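Local structure of putative extracellular solute-binding protein (Bordetella bronchiseptica, 4P56) at residues 90-93 and 98-101. The protein probably captures carboxylate solutes in the periplasm for a TRAP transporter, and binds mandelic acid. Residues are numbered along the deposited sequence; the frame is centred on the assembly and turned at random.
Sequences VSHA and RFQL
His92 and Phe99 meet ring to ring beside strand 87-91, in the loop that leads to helix 114-129, in the solute-binding fold of family 7. Ser91 and Ala93 form an ST turn, with Ser91 OG accepting from Ala93 N at 3.1 Å and also bonding Asp236, which lines the mandelate pocket. The tight part of the contact is small. His92 CD2 sits over one face of the Phe99 ring, displaced toward its rim, 3.3 Å from Phe99 CG and 3.4 Å from Phe99 CD1. The two planes are oblique, 49° apart, with centroids separated by 4.5 Å. Phe99 holds CG beside its backbone N (chi1 -66°), which turns the ring toward His92. Both imidazole nitrogens are hydrogen-bonded, ND1 to Thr237 OG1 on the neighbouring strand and NE2 to His135 NE2, and these two bonds fix the rotation of the ring. Phe77 of helix 76-81 also packs on Phe99. Arg98 and Gln100 lie on the exposed side of the loop, and neither side chain touches 90-93. The His92 side chain lies about 9 Å from the bound (R)-mandelic acid (nearest atoms), so the contact is near the site without touching the ligand. His92 CB and Phe99 CB are in ordinary van der Waals contact at 4.0 Å.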
loop_
_atom_site.group_PDB
_atom_site.type_symbol
_atom_site.label_atom_id
_atom_site.label_comp_id
_atom_site.label_asym_id
_atom_site.label_seq_id
_atom_site.Cartn_x
_atom_site.Cartn_y
_atom_site.Cartn_z
ATOM N N VAL A 90 -6.389 5.895 1.761
ATOM C CA VAL A 90 -6.974 5.241 0.599
ATOM C C VAL A 90 -5.891 4.449 -0.090
ATOM O O VAL A 90 -4.738 4.869 -0.098
ATOM C CB VAL A 90 -7.565 6.270 -0.408
ATOM C CG1 VAL A 90 -8.753 6.997 0.186
ATOM C CG2 VAL A 90 -6.503 7.262 -0.862
ATOM N N SER A 91 -6.259 3.311 -0.668
ATOM C CA SER A 91 -5.296 2.539 -1.419
ATOM C C SER A 91 -5.313 2.960 -2.884
ATOM O O SER A 91 -6.349 2.978 -3.508
ATOM C CB SER A 91 -5.564 1.037 -1.355
ATOM O OG SER A 91 -4.716 0.389 -2.308
ATOM N N HIS A 92 -4.134 3.231 -3.416
ATOM C CA HIS A 92 -4.002 3.636 -4.799
ATOM C C HIS A 92 -4.426 2.544 -5.752
ATOM O O HIS A 92 -4.799 2.820 -6.887
ATOM C CB HIS A 92 -2.573 4.064 -5.051
ATOM C CG HIS A 92 -2.292 5.386 -4.442
ATOM N ND1 HIS A 92 -1.140 5.668 -3.740
ATOM C CD2 HIS A 92 -3.016 6.520 -4.449
ATOM C CE1 HIS A 92 -1.182 6.914 -3.311
ATOM N NE2 HIS A 92 -2.313 7.458 -3.737
ATOM N N ALA A 93 -4.416 1.315 -5.268
ATOM C CA ALA A 93 -4.899 0.184 -6.055
ATOM C C ALA A 93 -6.416 0.186 -6.292
ATOM O O ALA A 93 -6.905 -0.500 -7.189
ATOM C CB ALA A 93 -4.480 -1.154 -5.367
ATOM N N ARG A 98 -6.567 5.981 -11.991
ATOM C CA ARG A 98 -6.523 7.312 -11.380
ATOM C C ARG A 98 -5.222 7.744 -10.711
ATOM O O ARG A 98 -4.972 8.952 -10.466
ATOM C CB ARG A 98 -7.667 7.408 -10.371
ATOM C CG ARG A 98 -8.995 7.417 -11.114
ATOM C CD ARG A 98 -10.077 8.147 -10.350
ATOM N NE ARG A 98 -11.391 7.932 -10.957
ATOM C CZ ARG A 98 -11.964 8.720 -11.869
ATOM N NH1 ARG A 98 -11.359 9.809 -12.344
ATOM N NH2 ARG A 98 -13.163 8.405 -12.315
ATOM N N PHE A 99 -4.421 6.744 -10.411
ATOM C CA PHE A 99 -3.169 6.904 -9.682
ATOM C C PHE A 99 -2.069 6.159 -10.428
ATOM O O PHE A 99 -1.200 5.510 -9.831
ATOM C CB PHE A 99 -3.305 6.414 -8.244
ATOM C CG PHE A 99 -4.254 7.240 -7.441
ATOM C CD1 PHE A 99 -3.919 8.549 -7.063
ATOM C CD2 PHE A 99 -5.502 6.747 -7.093
ATOM C CE1 PHE A 99 -4.825 9.347 -6.342
ATOM C CE2 PHE A 99 -6.427 7.557 -6.395
ATOM C CZ PHE A 99 -6.079 8.854 -6.013
ATOM N N GLN A 100 -2.083 6.298 -11.745
ATOM C CA GLN A 100 -1.084 5.643 -12.576
ATOM C C GLN A 100 0.323 6.076 -12.222
ATOM O O GLN A 100 1.268 5.281 -12.355
ATOM C CB GLN A 100 -1.302 5.947 -14.063
ATOM C CG GLN A 100 -2.685 5.667 -14.573
ATOM C CD GLN A 100 -2.874 6.149 -16.021
ATOM O OE1 GLN A 100 -1.980 5.987 -16.872
ATOM N NE2 GLN A 100 -4.032 6.755 -16.298
ATOM N N LEU A 101 0.486 7.321 -11.772
ATOM C CA LEU A 101 1.818 7.817 -11.465
ATOM C C LEU A 101 2.440 7.160 -10.216
ATOM O O LEU A 101 3.629 7.273 -10.020
ATOM C CB LEU A 101 1.849 9.357 -11.289
ATOM C CG LEU A 101 1.471 10.158 -12.544
ATOM C CD1 LEU A 101 1.543 11.671 -12.315
ATOM C CD2 LEU A 101 2.395 9.758 -13.674
#